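Local coordinates for 8-demethyl-8-aminoriboflavin-5'-phosphate synthase (Streptomyces davawensis, PDB 5MLD), which replaces the C-8 methyl group of riboflavin-5'-phosphate with an amino group taken from glutamate, on the way to the antibiotic roseoflavin, at residues 26-29 and 30-34; 120-123 and 124-127; 182-185 and 186-190; 197-200 and 201-204. One frame throughout, in Å; residues are numbered along the deposited sequence.

Contact 1 of 4, residues 26-29 and 30-34; sequences DKAV and PLYEK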
loop_
_atom_site.group_PDB
_atom_site.type_symbol
_atom_site.label_atom_id
_atom_site.label_comp_id
_atom_site.label_asym_id
_atom_site.label_seq_id
_atom_site.Cartn_x
_atom_site.Cartn_y
_atom_site.Cartn_z
ATOM N N ASP A 26 -6.263 25.097 -8.455
ATOM C CA ASP A 26 -6.729 26.227 -9.251
ATOM C C ASP A 26 -7.745 25.807 -10.312
ATOM O O ASP A 26 -8.587 26.624 -10.702
ATOM C CB ASP A 26 -5.532 26.942 -9.886
ATOM C CG ASP A 26 -4.699 27.711 -8.854
ATOM O OD1 ASP A 26 -5.230 28.053 -7.764
ATOM O OD2 ASP A 26 -3.515 27.991 -9.137
ATOM N N LYS A 27 -7.684 24.563 -10.799
ATOM C CA LYS A 27 -8.729 24.072 -11.704
ATOM C C LYS A 27 -10.014 23.728 -10.954
ATOM O O LYS A 27 -11.123 23.979 -11.459
ATOM C CB LYS A 27 -8.267 22.823 -12.460
ATOM C CG LYS A 27 -6.995 22.949 -13.303
ATOM C CD LYS A 27 -7.274 23.666 -14.591
ATOM C CE LYS A 27 -6.217 23.322 -15.635
ATOM N NZ LYS A 27 -6.276 24.271 -16.751
ATOM N N ALA A 28 -9.886 23.122 -9.770
ATOM C CA ALA A 28 -11.055 22.631 -9.044
ATOM C C ALA A 28 -11.908 23.770 -8.490
ATOM O O ALA A 28 -13.139 23.654 -8.421
ATOM C CB ALA A 28 -10.612 21.721 -7.907
ATOM N N VAL A 29 -11.275 24.852 -8.034
ATOM C CA VAL A 29 -12.028 25.907 -7.343
ATOM C C VAL A 29 -13.133 26.495 -8.220
ATOM O O VAL A 29 -14.293 26.526 -7.771
ATOM C CB VAL A 29 -11.062 26.976 -6.798
ATOM C CG1 VAL A 29 -11.822 28.253 -6.409
ATOM C CG2 VAL A 29 -10.236 26.405 -5.621
ATOM N N PRO A 30 -12.868 26.974 -9.446
ATOM C CA PRO A 30 -13.984 27.540 -10.234
ATOM C C PRO A 30 -15.039 26.514 -10.587
ATOM O O PRO A 30 -16.212 26.881 -10.740
ATOM C CB PRO A 30 -13.309 28.102 -11.494
ATOM C CG PRO A 30 -12.002 27.404 -11.572
ATOM C CD PRO A 30 -11.587 27.121 -10.155
ATOM N N LEU A 31 -14.669 25.237 -10.713
ATOM C CA LEU A 31 -15.676 24.215 -10.980
ATOM C C LEU A 31 -16.611 24.038 -9.786
ATOM O O LEU A 31 -17.833 23.925 -9.960
ATOM C CB LEU A 31 -15.012 22.889 -11.347
ATOM C CG LEU A 31 -14.183 22.879 -12.627
ATOM C CD1 LEU A 31 -13.434 21.559 -12.706
ATOM C CD2 LEU A 31 -15.051 23.094 -13.868
ATOM N N TYR A 32 -16.068 24.017 -8.562
ATOM C CA TYR A 32 -16.945 23.951 -7.394
ATOM C C TYR A 32 -17.840 25.179 -7.316
ATOM O O TYR A 32 -19.037 25.061 -7.026
ATOM C CB TYR A 32 -16.141 23.818 -6.100
ATOM C CG TYR A 32 -15.749 22.405 -5.739
ATOM C CD1 TYR A 32 -16.712 21.431 -5.549
ATOM C CD2 TYR A 32 -14.404 22.040 -5.592
ATOM C CE1 TYR A 32 -16.368 20.139 -5.226
ATOM C CE2 TYR A 32 -14.046 20.749 -5.264
ATOM C CZ TYR A 32 -15.036 19.797 -5.078
ATOM O OH TYR A 32 -14.716 18.502 -4.770
ATOM N N GLU A 33 -17.284 26.366 -7.595
ATOM C CA GLU A 33 -18.085 27.582 -7.519
ATOM C C GLU A 33 -19.225 27.558 -8.536
ATOM O O GLU A 33 -20.325 28.048 -8.244
ATOM C CB GLU A 33 -17.194 28.815 -7.709
ATOM C CG GLU A 33 -16.140 29.011 -6.600
ATOM C CD GLU A 33 -16.715 29.344 -5.208
ATOM O OE1 GLU A 33 -17.924 29.633 -5.091
ATOM O OE2 GLU A 33 -15.947 29.336 -4.209
ATOM N N LYS A 34 -18.986 26.998 -9.732
ATOM C CA LYS A 34 -20.066 26.843 -10.711
ATOM C C LYS A 34 -21.147 25.895 -10.209
ATOM O O LYS A 34 -22.310 26.011 -10.622
ATOM C CB LYS A 34 -19.540 26.313 -12.050
ATOM C CG LYS A 34 -18.585 27.217 -12.807
ATOM C CD LYS A 34 -18.034 26.493 -14.027
ATOM C CE LYS A 34 -17.054 27.361 -14.822
ATOM N NZ LYS A 34 -17.690 28.612 -15.354
#
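Pro30 packs against the turn before it, from Asp26 to Val29, in a local contact within helix 20-34, the helix that links strands 4-9 and 38-43 in a beta-alpha-beta unit of the flavodoxin-like fold. A proline inside a helix has no N-H to give, so the carbonyl of Asp26 receives the proline ring instead of a backbone bond, and the helix kinks here. Pro30 CD lies 3.1 Å from Asp26 O, with Pro30 CG also near that oxygen and Lys27 O. The ring crosses the Val29 side chain at about a right angle, and the peptide link between the two residues holds Val29 CB and Pro30 CD at 3.4 Å. Beyond the kink the helical ladder resumes: Tyr32 N donates to Ala28 O at 3.0 Å, and Glu33 N reaches Val29 O over the same distance in a nearly as straight bond. Leu31 rests its CG 3.5 Å from Lys27 O. With CG anti to the carbonyl carbon (chi1 -85°), the Tyr32 ring leans back along the helix, bringing CD2 to 3.5 Å from Ala28 O and CE2 close to Ala28 CB. Tyr32 OH is hydrogen-bonded to Thr196 OG1, and its ring packs on Ile84 and Val86 of strand 84-92. Val29 faces Thr39 and Val41 of strand 38-43, while Lys27 and Leu31 lean on Asn186 and Arg190 of helix 183-205.

Contact 2 of 4, residues 120-123 and 124-127; sequences FPLY and NKVA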
loop_
_atom_site.group_PDB
_atom_site.type_symbol
_atom_site.label_atom_id
_atom_site.label_comp_id
_atom_site.label_asym_id
_atom_site.label_seq_id
_atom_site.Cartn_x
_atom_site.Cartn_y
_atom_site.Cartn_z
ATOM N N PHE A 120 -20.356 9.445 14.370
ATOM C CA PHE A 120 -19.109 10.183 14.497
ATOM C C PHE A 120 -19.293 11.599 13.944
ATOM O O PHE A 120 -20.165 11.837 13.103
ATOM C CB PHE A 120 -17.976 9.443 13.770
ATOM C CG PHE A 120 -17.791 8.014 14.217
ATOM C CD1 PHE A 120 -18.001 7.643 15.547
ATOM C CD2 PHE A 120 -17.419 7.033 13.308
ATOM C CE1 PHE A 120 -17.832 6.313 15.953
ATOM C CE2 PHE A 120 -17.246 5.708 13.705
ATOM C CZ PHE A 120 -17.456 5.343 15.035
ATOM N N PRO A 121 -18.475 12.557 14.407
ATOM C CA PRO A 121 -18.711 13.971 14.056
ATOM C C PRO A 121 -18.632 14.273 12.575
ATOM O O PRO A 121 -19.267 15.236 12.127
ATOM C CB PRO A 121 -17.603 14.715 14.820
ATOM C CG PRO A 121 -17.202 13.812 15.885
ATOM C CD PRO A 121 -17.400 12.415 15.399
ATOM N N LEU A 122 -17.878 13.500 11.797
ATOM C CA LEU A 122 -17.697 13.801 10.381
ATOM C C LEU A 122 -18.625 12.989 9.481
ATOM O O LEU A 122 -18.479 13.019 8.254
ATOM C CB LEU A 122 -16.226 13.589 9.991
ATOM C CG LEU A 122 -15.259 14.473 10.796
ATOM C CD1 LEU A 122 -13.817 14.320 10.337
ATOM C CD2 LEU A 122 -15.664 15.943 10.723
ATOM N N TYR A 123 -19.580 12.271 10.060
ATOM C CA TYR A 123 -20.592 11.583 9.267
ATOM C C TYR A 123 -21.344 12.550 8.359
ATOM O O TYR A 123 -21.533 13.728 8.683
ATOM C CB TYR A 123 -21.581 10.857 10.187
ATOM C CG TYR A 123 -21.382 9.351 10.163
ATOM C CD1 TYR A 123 -20.214 8.787 10.652
ATOM C CD2 TYR A 123 -22.357 8.505 9.660
ATOM C CE1 TYR A 123 -20.015 7.424 10.632
ATOM C CE2 TYR A 123 -22.173 7.140 9.638
ATOM C CZ TYR A 123 -21.004 6.603 10.123
ATOM O OH TYR A 123 -20.797 5.244 10.101
ATOM N N ASN A 124 -21.773 12.029 7.206
ATOM C CA ASN A 124 -22.541 12.719 6.171
ATOM C C ASN A 124 -21.733 13.733 5.389
ATOM O O ASN A 124 -22.316 14.524 4.626
ATOM C CB ASN A 124 -23.791 13.377 6.753
ATOM C CG ASN A 124 -24.612 12.377 7.491
ATOM O OD1 ASN A 124 -25.084 11.422 6.890
ATOM N ND2 ASN A 124 -24.723 12.533 8.805
ATOM N N LYS A 125 -20.413 13.727 5.534
ATOM C CA LYS A 125 -19.567 14.568 4.701
ATOM C C LYS A 125 -19.000 13.752 3.541
ATOM O O LYS A 125 -19.129 12.524 3.477
ATOM C CB LYS A 125 -18.463 15.202 5.553
ATOM C CG LYS A 125 -19.022 16.108 6.649
ATOM C CD LYS A 125 -17.900 16.596 7.544
ATOM C CE LYS A 125 -18.446 17.477 8.645
ATOM N NZ LYS A 125 -19.133 18.664 8.101
ATOM N N VAL A 126 -18.399 14.450 2.586
ATOM C CA VAL A 126 -17.922 13.829 1.354
ATOM C C VAL A 126 -16.458 14.196 1.177
ATOM O O VAL A 126 -16.063 15.332 1.463
ATOM C CB VAL A 126 -18.754 14.287 0.137
ATOM C CG1 VAL A 126 -18.149 13.781 -1.155
ATOM C CG2 VAL A 126 -20.198 13.807 0.263
ATOM N N ALA A 127 -15.653 13.232 0.735
ATOM C CA ALA A 127 -14.223 13.426 0.535
ATOM C C ALA A 127 -13.856 13.289 -0.935
ATOM O O ALA A 127 -14.406 12.452 -1.659
ATOM C CB ALA A 127 -13.399 12.428 1.360
#
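Lys125 sets CG anti to its own carbonyl carbon (chi1 -62°) and runs extended until a bend at the last torsion (chi4 -60°), while Leu122 has CG beside its backbone N; together these bring the end of the lysine stem slantwise across the leucine methyl. Lys125 CE meets Leu122 CD2 at 3.8 Å, and Lys125 CD is almost as near the same methyl. The lysine chain also passes over the leucine carbonyl, with Lys125 CG 3.5 Å from Leu122 O. Its ammonium group, beyond this aliphatic stem, is hydrogen-bonded to the carbonyl oxygens of Arg80 and Ala82. Lys125 N closes the turn on Leu122 O by a weak bond of 3.4 Å. Asn124 folds its amide back over the preceding peptide, ND2 lying 3.4 Å from Tyr123 C; that nitrogen is bonded to Gln119 OE1, and OD1 accepts from Tyr208 N. Tyr123 OH is hydrogen-bonded to Asn159 and Asn195 of a second subunit, tying the bend to the tetramer. Two overlapping beta turns, type I from Phe120 to Tyr123 and type II from Leu122 to Lys125, thus lead the chain into strand 125-132 of the central, mostly parallel sheet, with Asn124 in the left-handed region at the third position of the type II turn.

Contact 3 of 4, residues 182-185 and 186-190; sequences HFHT and NKLIR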
loop_
_atom_site.group_PDB
_atom_site.type_symbol
_atom_site.label_atom_id
_atom_site.label_comp_id
_atom_site.label_asym_id
_atom_site.label_seq_id
_atom_site.Cartn_x
_atom_site.Cartn_y
_atom_site.Cartn_z
ATOM N N HIS A 182 -2.913 18.843 -19.314
ATOM C CA HIS A 182 -2.885 17.386 -19.369
ATOM C C HIS A 182 -4.328 16.887 -19.374
ATOM O O HIS A 182 -5.053 17.042 -18.385
ATOM C CB HIS A 182 -2.082 16.820 -18.198
ATOM C CG HIS A 182 -1.674 15.394 -18.375
ATOM N ND1 HIS A 182 -0.898 14.967 -19.432
ATOM C CD2 HIS A 182 -1.953 14.291 -17.640
ATOM C CE1 HIS A 182 -0.710 13.662 -19.335
ATOM N NE2 HIS A 182 -1.331 13.230 -18.249
ATOM N N PHE A 183 -4.731 16.280 -20.496
ATOM C CA PHE A 183 -6.129 15.906 -20.711
ATOM C C PHE A 183 -6.631 14.993 -19.605
ATOM O O PHE A 183 -7.709 15.212 -19.042
ATOM C CB PHE A 183 -6.285 15.217 -22.079
ATOM C CG PHE A 183 -7.637 14.572 -22.297
ATOM C CD1 PHE A 183 -8.764 15.355 -22.524
ATOM C CD2 PHE A 183 -7.779 13.191 -22.274
ATOM C CE1 PHE A 183 -10.025 14.767 -22.714
ATOM C CE2 PHE A 183 -9.032 12.589 -22.477
ATOM C CZ PHE A 183 -10.157 13.389 -22.702
ATOM N N HIS A 184 -5.862 13.951 -19.288
ATOM C CA HIS A 184 -6.349 12.959 -18.339
ATOM C C HIS A 184 -6.576 13.585 -16.968
ATOM O O HIS A 184 -7.626 13.369 -16.348
ATOM C CB HIS A 184 -5.362 11.791 -18.273
ATOM C CG HIS A 184 -5.862 10.619 -17.485
ATOM N ND1 HIS A 184 -6.682 9.652 -18.025
ATOM C CD2 HIS A 184 -5.652 10.257 -16.196
ATOM C CE1 HIS A 184 -6.943 8.735 -17.111
ATOM N NE2 HIS A 184 -6.332 9.082 -15.990
ATOM N N THR A 185 -5.632 14.416 -16.507
ATOM C CA THR A 185 -5.807 15.111 -15.231
ATOM C C THR A 185 -7.008 16.046 -15.284
ATOM O O THR A 185 -7.823 16.086 -14.356
ATOM C CB THR A 185 -4.545 15.892 -14.870
ATOM O OG1 THR A 185 -3.453 14.974 -14.743
ATOM C CG2 THR A 185 -4.712 16.642 -13.550
ATOM N N ASN A 186 -7.132 16.807 -16.367
ATOM C CA ASN A 186 -8.217 17.777 -16.431
ATOM C C ASN A 186 -9.571 17.086 -16.438
ATOM O O ASN A 186 -10.528 17.565 -15.811
ATOM C CB ASN A 186 -8.047 18.677 -17.648
ATOM C CG ASN A 186 -7.081 19.817 -17.382
ATOM O OD1 ASN A 186 -6.976 20.299 -16.245
ATOM N ND2 ASN A 186 -6.372 20.256 -18.422
ATOM N N LYS A 187 -9.667 15.934 -17.089
ATOM C CA LYS A 187 -10.957 15.253 -17.073
ATOM C C LYS A 187 -11.214 14.615 -15.710
ATOM O O LYS A 187 -12.343 14.665 -15.212
ATOM C CB LYS A 187 -11.055 14.239 -18.221
ATOM C CG LYS A 187 -10.814 12.773 -17.910
ATOM C CD LYS A 187 -10.932 11.945 -19.198
ATOM C CE LYS A 187 -10.398 10.533 -19.037
ATOM N NZ LYS A 187 -10.294 9.844 -20.360
ATOM N N LEU A 188 -10.173 14.081 -15.046
ATOM C CA LEU A 188 -10.387 13.536 -13.703
ATOM C C LEU A 188 -10.832 14.617 -12.713
ATOM O O LEU A 188 -11.685 14.364 -11.853
ATOM C CB LEU A 188 -9.120 12.841 -13.192
ATOM C CG LEU A 188 -8.744 11.539 -13.920
ATOM C CD1 LEU A 188 -7.662 10.820 -13.134
ATOM C CD2 LEU A 188 -9.938 10.604 -14.137
ATOM N N ILE A 189 -10.228 15.806 -12.767
ATOM C CA ILE A 189 -10.647 16.872 -11.856
ATOM C C ILE A 189 -12.132 17.162 -12.039
ATOM O O ILE A 189 -12.885 17.303 -11.062
ATOM C CB ILE A 189 -9.788 18.135 -12.069
ATOM C CG1 ILE A 189 -8.354 17.889 -11.581
ATOM C CG2 ILE A 189 -10.371 19.311 -11.307
ATOM C CD1 ILE A 189 -7.404 19.045 -11.900
ATOM N N ARG A 190 -12.582 17.204 -13.291
ATOM C CA ARG A 190 -13.994 17.489 -13.566
ATOM C C ARG A 190 -14.912 16.384 -13.049
ATOM O O ARG A 190 -15.970 16.683 -12.470
ATOM C CB ARG A 190 -14.203 17.714 -15.060
ATOM C CG ARG A 190 -13.600 19.046 -15.557
ATOM C CD ARG A 190 -13.737 19.231 -17.084
ATOM N NE ARG A 190 -13.292 20.561 -17.508
ATOM C CZ ARG A 190 -14.048 21.659 -17.483
ATOM N NH1 ARG A 190 -15.315 21.597 -17.073
ATOM N NH2 ARG A 190 -13.545 22.822 -17.891
HETATM O O HOH W 1 -7.713 9.934 -20.535
#
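Four consecutive i to i+4 bonds form the first turns of helix 183-205, from Asn186 N to His182 O at 2.9 Å through to Ile189 N to Thr185 O, also 2.9 Å, with His182 as the N-cap residue. Along one flank the Lys187 chain, extended beyond CG, runs back past the Phe183 and His184 rings. Its CD lies 3.8 Å from Phe183 CE2, its CE stands 4.0 Å from His184 ND1, and its NZ approaches the Phe183 ring obliquely. One water joins the two polar ends: it accepts from Lys187 NZ at 2.6 Å and lies in the plane of the His184 ring, 2.7 Å from ND1. The His184 ring, its CG anti to the backbone N (chi1 -171°), also packs by NE2 against Leu188 CD1 at 3.6 Å. Further round, Thr185 CG2 touches Ile189 CD1, and Thr185 OG1 is hydrogen-bonded to Tyr163 O. Asn186 ND2 has bonds to Asp180 O and to Ser223 OG of a second subunit, while His182 NE2 is hydrogen-bonded to Ala168 O of a third. Lys187 NZ further donates to Thr235 O and Ala237 O of a fourth subunit; with the water, these neutral oxygens give the buried ammonium three acceptors, which probably offsets much of the cost of keeping its charge inside the tetramer.

Contact 4 of 4, residues 197-200 and 201-204; sequences SHLA and RMLQ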
loop_
_atom_site.group_PDB
_atom_site.type_symbol
_atom_site.label_atom_id
_atom_site.label_comp_id
_atom_site.label_asym_id
_atom_site.label_seq_id
_atom_site.Cartn_x
_atom_site.Cartn_y
_atom_site.Cartn_z
ATOM N N SER A 197 -19.758 16.939 -5.565
ATOM C CA SER A 197 -20.825 17.928 -5.399
ATOM C C SER A 197 -22.194 17.260 -5.328
ATOM O O SER A 197 -23.022 17.609 -4.474
ATOM C CB SER A 197 -20.786 18.940 -6.539
ATOM O OG SER A 197 -19.564 19.664 -6.515
ATOM N N HIS A 198 -22.455 16.313 -6.234
ATOM C CA HIS A 198 -23.732 15.604 -6.220
ATOM C C HIS A 198 -23.934 14.859 -4.907
ATOM O O HIS A 198 -24.985 14.971 -4.261
ATOM C CB HIS A 198 -23.816 14.630 -7.396
ATOM C CG HIS A 198 -25.088 13.842 -7.410
ATOM N ND1 HIS A 198 -26.280 14.371 -7.858
ATOM C CD2 HIS A 198 -25.366 12.584 -6.990
ATOM C CE1 HIS A 198 -27.233 13.462 -7.739
ATOM N NE2 HIS A 198 -26.708 12.372 -7.207
ATOM N N LEU A 199 -22.933 14.088 -4.489
ATOM C CA LEU A 199 -23.107 13.310 -3.269
ATOM C C LEU A 199 -23.264 14.206 -2.048
ATOM O O LEU A 199 -23.992 13.855 -1.107
ATOM C CB LEU A 199 -21.931 12.350 -3.110
ATOM C CG LEU A 199 -21.940 11.367 -1.943
ATOM C CD1 LEU A 199 -23.172 10.474 -2.006
ATOM C CD2 LEU A 199 -20.695 10.507 -1.981
ATOM N N ALA A 200 -22.612 15.375 -2.042
ATOM C CA ALA A 200 -22.783 16.284 -0.916
ATOM C C ALA A 200 -24.219 16.793 -0.847
ATOM O O ALA A 200 -24.810 16.844 0.237
ATOM C CB ALA A 200 -21.810 17.463 -1.013
ATOM N N ARG A 201 -24.792 17.170 -1.996
ATOM C CA ARG A 201 -26.185 17.614 -2.011
ATOM C C ARG A 201 -27.113 16.490 -1.567
ATOM O O ARG A 201 -28.064 16.723 -0.812
ATOM C CB ARG A 201 -26.581 18.115 -3.403
ATOM C CG ARG A 201 -25.951 19.450 -3.797
ATOM C CD ARG A 201 -26.501 19.988 -5.115
ATOM N NE ARG A 201 -26.035 19.212 -6.263
ATOM C CZ ARG A 201 -25.009 19.561 -7.039
ATOM N NH1 ARG A 201 -24.343 20.686 -6.808
ATOM N NH2 ARG A 201 -24.657 18.791 -8.060
ATOM N N MET A 202 -26.841 15.262 -2.018
ATOM C CA MET A 202 -27.614 14.104 -1.571
ATOM C C MET A 202 -27.581 13.958 -0.056
ATOM O O MET A 202 -28.626 13.815 0.591
ATOM C CB MET A 202 -27.076 12.824 -2.210
ATOM C CG MET A 202 -27.293 12.670 -3.697
ATOM S SD MET A 202 -26.470 11.141 -4.222
ATOM C CE MET A 202 -27.483 9.901 -3.415
ATOM N N LEU A 203 -26.380 13.955 0.531
ATOM C CA LEU A 203 -26.275 13.702 1.963
ATOM C C LEU A 203 -26.816 14.856 2.791
ATOM O O LEU A 203 -27.201 14.646 3.946
ATOM C CB LEU A 203 -24.818 13.410 2.330
ATOM C CG LEU A 203 -24.316 12.040 1.887
ATOM C CD1 LEU A 203 -22.817 11.948 2.123
ATOM C CD2 LEU A 203 -25.033 10.937 2.651
ATOM N N GLN A 204 -26.851 16.066 2.226
ATOM C CA GLN A 204 -27.505 17.178 2.907
ATOM C C GLN A 204 -29.005 16.939 3.022
ATOM O O GLN A 204 -29.621 17.283 4.037
ATOM C CB GLN A 204 -27.227 18.479 2.161
ATOM C CG GLN A 204 -28.023 19.663 2.696
ATOM C CD GLN A 204 -27.738 20.941 1.937
ATOM O OE1 GLN A 204 -27.940 21.018 0.722
ATOM N NE2 GLN A 204 -27.250 21.951 2.648
HETATM O O HOH W 2 -25.600 16.772 -9.587
HETATM O O HOH W 3 -27.128 17.012 -7.260
#
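Met202 sets CG over one face of the His198 ring one turn earlier, while SD stands obliquely beside its NE2-CD2 side, 3.2 Å from His198 NE2, in a sulfur-aromatic contact. The sulfur sits 3.9 Å from the ring centroid and 55° off its normal. The pair belongs to the C-terminal part of helix 183-205, which packs on the central sheet of this flavodoxin-like fold and meets a second subunit. His198, its CG anti to the backbone N (chi1 178°), sends NE2 to Thr206 O of that subunit, and its ring meets Tyr208 there. On the sheet side Leu199 and Leu203 run next to each other in the same direction, with Leu199 CG 4.2 Å from Leu203 CD1; both pack on Val126. The backbone runs in regular i to i+4 steps, such as Met202 N to His198 O at 2.9 Å. Arg201 bends at its third torsion (chi3 -71°) so that its guanidinium folds back over the helix, one face above Ser197 O, and NH1 forms a salt bridge with Glu35. Two waters in the guanidinium plane bridge it to the histidine: one accepts from Arg201 NH2, the other accepts from Arg201 NE at 2.7 Å and lies 2.8 Å from His198 ND1.

Along the chain the contacts follow one another in numerical order. Contacts 3 and 4 occupy the two ends of helix 183-205, their centres about 22 Å apart, and contact 1 lies on the neighbouring helix 20-34, touching both: its centre is about 13 Å from that of contact 3 and about 17 Å from that of contact 4. Contact 2, at the entry to strand 125-132, has its centre about 11 Å from that of contact 4, where Val126 packs against Ala200. Helix 183-205 therefore joins a crossover helix to the central sheet. Because contacts 3 and 4 also touch a second subunit, the same helix ties the flavodoxin-like core to the tetramer; contact 2 separately touches that subunit.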